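Local coordinates for cellulase IBT99 (Metagenomes, PDB 6WBT), which is probably a family 4 6-phospho-alpha-glucosidase, cleaving 6-phosphorylated alpha-glucosides with the help of NAD and a manganese ion, at residues A[174-177]-A[178-182]; A[381-384]-A[385-389]. One frame throughout, in Å; residues are numbered along the deposited sequence.

Contact 1 (174-177 with 178-182) and contact 2 (381-384 with 385-389) are each a set of mainly i to i+4 contacts within one helix. Their centres lie 24 Å apart and their nearest atoms about 13 Å apart, so they do not touch. Contact 1 belongs to helix 173-184, beside the active site: the side chain of Glu176 comes to about 5 Å from the bound glucose 6-phosphate, and that of Pro174 to about 6 Å from the manganese ion. Contact 2 lies on helix 380-402, in the range of the C-terminal family domain, and meets a second subunit. One contact therefore flanks the ligand site and the other an interface.

Contact 1 of 2, residues A[174-177]-A[178-182]; sequences PVEI and EARMA
Ile177 CG1 and Met181 CG both stand anti to their own carbonyl carbons (chi1 -65° and -64°), which puts Ile177 CG2 anti to the backbone N. The selenomethionine then bends at chi3, and this turns its terminal methyl back along the helix. The CG2 branch of Ile177 meets Met181 CE at 3.7 Å, and the two side chains meet at a slant. Phe205 of strand 202-210 packs on both of them.

Glu176 and Arg180 lie side by side on the helix and point the same way. Their carboxylate and guanidinium planes are almost perpendicular, at 89°. Glu176 OE2 stays 4.0 Å from Arg180 NH1, too far for a salt bridge. Arg180 NH2 forms its salt bridge with Glu183. Glu178 runs extended beyond CG, and its CG passes beside Pro174 O. Its OE2 is hydrogen-bonded to Ser194 OG.

The backbone repeats the i to i+4 pattern. Glu178 N hydrogen-bonds to Pro174 O at 2.9 Å, and Met181 N to Ile177 O at 3.0 Å. Arg180 N hydrogen-bonds to Glu176 O at 3.3 Å. The helix begins at Met173, which with Asp172 and Cys171 lines the glucose 6-phosphate pocket; Cys171 also binds the manganese ion. The arrangement is a regular alpha-helix at the edge of the metal and sugar site, directly after parallel strand 167-170 of the Rossmann-like domain.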
loop_
_atom_site.group_PDB
_atom_site.type_symbol
_atom_site.label_atom_id
_atom_site.label_comp_id
_atom_site.label_asym_id
_atom_site.label_seq_id
_atom_site.Cartn_x
_atom_site.Cartn_y
_atom_site.Cartn_z
ATOM N N PRO A 174 7.863 -7.479 27.965
ATOM C CA PRO A 174 6.401 -7.654 28.011
ATOM C C PRO A 174 5.971 -8.758 28.961
ATOM O O PRO A 174 4.939 -8.628 29.630
ATOM C CB PRO A 174 6.040 -7.976 26.553
ATOM C CG PRO A 174 7.150 -7.400 25.755
ATOM C CD PRO A 174 8.368 -7.626 26.587
ATOM N N VAL A 175 6.745 -9.842 29.047
ATOM C CA VAL A 175 6.398 -10.933 29.953
ATOM C C VAL A 175 6.554 -10.492 31.404
ATOM O O VAL A 175 5.780 -10.903 32.277
ATOM C CB VAL A 175 7.252 -12.176 29.642
ATOM C CG1 VAL A 175 6.734 -13.384 30.412
ATOM C CG2 VAL A 175 7.264 -12.453 28.147
ATOM N N GLU A 176 7.553 -9.652 31.685
ATOM C CA GLU A 176 7.717 -9.127 33.038
ATOM C C GLU A 176 6.580 -8.181 33.403
ATOM O O GLU A 176 6.147 -8.140 34.561
ATOM C CB GLU A 176 9.068 -8.425 33.168
ATOM C CG GLU A 176 10.246 -9.374 33.307
ATOM C CD GLU A 176 10.411 -9.893 34.722
ATOM O OE1 GLU A 176 11.332 -9.423 35.422
ATOM O OE2 GLU A 176 9.619 -10.763 35.139
ATOM N N ILE A 177 6.091 -7.407 32.432
ATOM C CA ILE A 177 4.917 -6.575 32.676
ATOM C C ILE A 177 3.694 -7.448 32.920
ATOM O O ILE A 177 2.853 -7.140 33.774
ATOM C CB ILE A 177 4.697 -5.602 31.502
ATOM C CG1 ILE A 177 5.857 -4.610 31.401
ATOM C CG2 ILE A 177 3.384 -4.852 31.662
ATOM C CD1 ILE A 177 5.737 -3.648 30.239
ATOM N N GLU A 178 3.582 -8.559 32.187
ATOM C CA GLU A 178 2.477 -9.486 32.409
ATOM C C GLU A 178 2.559 -10.137 33.783
ATOM O O GLU A 178 1.528 -10.521 34.346
ATOM C CB GLU A 178 2.458 -10.552 31.312
ATOM C CG GLU A 178 2.062 -10.018 29.945
ATOM C CD GLU A 178 2.097 -11.078 28.865
ATOM O OE1 GLU A 178 2.949 -11.988 28.947
ATOM O OE2 GLU A 178 1.269 -11.005 27.934
ATOM N N ALA A 179 3.767 -10.273 34.334
ATOM C CA ALA A 179 3.902 -10.786 35.693
ATOM C C ALA A 179 3.338 -9.801 36.708
ATOM O O ALA A 179 2.732 -10.206 37.706
ATOM C CB ALA A 179 5.368 -11.094 35.997
ATOM N N ARG A 180 3.527 -8.501 36.468
ATOM C CA ARG A 180 2.953 -7.496 37.354
ATOM C C ARG A 180 1.435 -7.458 37.228
ATOM O O ARG A 180 0.726 -7.321 38.232
ATOM C CB ARG A 180 3.552 -6.123 37.049
ATOM C CG ARG A 180 5.071 -6.104 36.912
ATOM C CD ARG A 180 5.789 -6.189 38.257
ATOM N NE ARG A 180 5.719 -7.519 38.856
ATOM C CZ ARG A 180 6.496 -8.538 38.508
ATOM N NH1 ARG A 180 7.408 -8.386 37.557
ATOM N NH2 ARG A 180 6.360 -9.713 39.107
HETATM N N MSE A 181 0.923 -7.583 36.008
HETATM C CA MSE A 181 -0.516 -7.608 35.776
HETATM C C MSE A 181 -1.141 -8.843 36.419
HETATM O O MSE A 181 -2.303 -8.824 36.822
HETATM C CB MSE A 181 -0.819 -7.570 34.275
HETATM C CG MSE A 181 -0.364 -6.285 33.596
HETATM SE SE MSE A 181 -1.011 -6.077 31.765
HETATM C CE MSE A 181 0.445 -6.946 30.804
ATOM N N ALA A 182 -0.354 -9.916 36.519
ATOM C CA ALA A 182 -0.824 -11.113 37.206
ATOM C C ALA A 182 -0.966 -10.871 38.705
ATOM O O ALA A 182 -1.892 -11.388 39.339
ATOM C CB ALA A 182 0.125 -12.280 36.934
#

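Contact 2 of 2, residues A[381-384]-A[385-389]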
loop_
_atom_site.group_PDB
_atom_site.type_symbol
_atom_site.label_atom_id
_atom_site.label_comp_id
_atom_site.label_asym_id
_atom_site.label_seq_id
_atom_site.Cartn_x
_atom_site.Cartn_y
_atom_site.Cartn_z
ATOM N N PHE A 381 -1.619 8.190 16.342
ATOM C CA PHE A 381 -0.633 8.561 17.355
ATOM C C PHE A 381 0.439 7.493 17.527
ATOM O O PHE A 381 1.594 7.816 17.825
ATOM C CB PHE A 381 -1.322 8.833 18.692
ATOM C CG PHE A 381 -0.367 9.015 19.838
ATOM C CD1 PHE A 381 0.477 10.112 19.886
ATOM C CD2 PHE A 381 -0.312 8.089 20.868
ATOM C CE1 PHE A 381 1.356 10.284 20.938
ATOM C CE2 PHE A 381 0.566 8.255 21.923
ATOM C CZ PHE A 381 1.401 9.355 21.958
ATOM N N TYR A 382 0.082 6.225 17.344
ATOM C CA TYR A 382 1.040 5.140 17.501
ATOM C C TYR A 382 1.747 4.788 16.202
ATOM O O TYR A 382 2.825 4.185 16.244
ATOM C CB TYR A 382 0.334 3.909 18.072
ATOM C CG TYR A 382 -0.472 4.235 19.307
ATOM C CD1 TYR A 382 0.123 4.268 20.558
ATOM C CD2 TYR A 382 -1.823 4.537 19.217
ATOM C CE1 TYR A 382 -0.606 4.577 21.687
ATOM C CE2 TYR A 382 -2.562 4.847 20.341
ATOM C CZ TYR A 382 -1.947 4.865 21.573
ATOM O OH TYR A 382 -2.672 5.174 22.699
ATOM N N LYS A 383 1.172 5.152 15.055
ATOM C CA LYS A 383 1.883 5.007 13.790
ATOM C C LYS A 383 3.050 5.983 13.710
ATOM O O LYS A 383 4.174 5.596 13.370
ATOM C CB LYS A 383 0.924 5.219 12.619
ATOM C CG LYS A 383 1.613 5.362 11.270
ATOM C CD LYS A 383 0.624 5.756 10.184
ATOM C CE LYS A 383 1.330 6.065 8.871
ATOM N NZ LYS A 383 2.071 4.889 8.339
ATOM N N GLY A 384 2.801 7.257 14.027
ATOM C CA GLY A 384 3.848 8.259 13.922
ATOM C C GLY A 384 5.012 8.014 14.861
ATOM O O GLY A 384 6.159 8.325 14.529
ATOM N N LEU A 385 4.739 7.456 16.043
ATOM C CA LEU A 385 5.816 7.130 16.972
ATOM C C LEU A 385 6.656 5.969 16.456
ATOM O O LEU A 385 7.888 5.993 16.560
ATOM C CB LEU A 385 5.239 6.807 18.351
ATOM C CG LEU A 385 4.741 7.990 19.180
ATOM C CD1 LEU A 385 4.041 7.505 20.439
ATOM C CD2 LEU A 385 5.897 8.912 19.534
ATOM N N ILE A 386 6.010 4.944 15.895
ATOM C CA ILE A 386 6.751 3.804 15.366
ATOM C C ILE A 386 7.467 4.179 14.074
ATOM O O ILE A 386 8.576 3.697 13.810
ATOM C CB ILE A 386 5.807 2.602 15.170
ATOM C CG1 ILE A 386 5.233 2.156 16.516
ATOM C CG2 ILE A 386 6.532 1.444 14.503
ATOM C CD1 ILE A 386 4.222 1.034 16.409
ATOM N N GLU A 387 6.865 5.050 13.257
ATOM C CA GLU A 387 7.509 5.465 12.014
ATOM C C GLU A 387 8.822 6.189 12.283
ATOM O O GLU A 387 9.789 6.039 11.527
ATOM C CB GLU A 387 6.568 6.356 11.200
ATOM C CG GLU A 387 5.431 5.618 10.504
ATOM C CD GLU A 387 5.886 4.823 9.294
ATOM O OE1 GLU A 387 7.081 4.897 8.938
ATOM O OE2 GLU A 387 5.042 4.124 8.694
ATOM N N GLN A 388 8.879 6.979 13.358
ATOM C CA GLN A 388 10.108 7.696 13.682
ATOM C C GLN A 388 11.201 6.735 14.131
ATOM O O GLN A 388 12.345 6.818 13.667
ATOM C CB GLN A 388 9.836 8.746 14.758
ATOM C CG GLN A 388 11.069 9.531 15.177
ATOM C CD GLN A 388 10.762 10.589 16.217
ATOM O OE1 GLN A 388 9.621 10.729 16.657
ATOM N NE2 GLN A 388 11.781 11.340 16.615
ATOM N N GLN A 389 10.867 5.810 15.036
ATOM C CA GLN A 389 11.863 4.864 15.528
ATOM C C GLN A 389 12.280 3.879 14.443
ATOM O O GLN A 389 13.460 3.524 14.343
ATOM C CB GLN A 389 11.322 4.121 16.748
ATOM C CG GLN A 389 11.912 4.587 18.069
ATOM C CD GLN A 389 13.352 4.152 18.252
ATOM O OE1 GLN A 389 14.281 4.928 18.029
ATOM N NE2 GLN A 389 13.545 2.905 18.664
#
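Residues 381-389 form continuous alpha-helix, in which Glu387 N hydrogen-bonds to Lys383 O at 2.7 Å, while Ile386 N and Gln388 N make longer hydrogen bonds to Tyr382 O and Gly384 O, both 3.3 Å. Among the side chains, Leu385 lays its CD1 methyl over one face of the Phe381 ring. This is a CH-pi contact, with CD1 3.9 Å from the ring centroid and 25° off the normal. The methyl is offset toward the rim, and CZ is its nearest ring atom at 3.6 Å. Phe381 also stacks with Phe258.

Lys383 is extended until chi4, which turns (61°) and carries NZ to Glu387. Glu387 bends at chi2 (-74°) to meet it. NZ approaches OE2 from the anti side, out of the carboxylate plane, and forms a salt bridge of 3.1 Å.

Lys383 NZ also makes a long, weak ion pair with Glu387 OE1 of the second subunit, and Glu387 OE1 makes one with Lys383 NZ of that subunit. Glu387 packs on Glu387 of the second subunit. The chemistry is thus a salt bridge along the helix and weaker attraction across the interface, which together may offset the repulsion between the two neighbouring carboxylates.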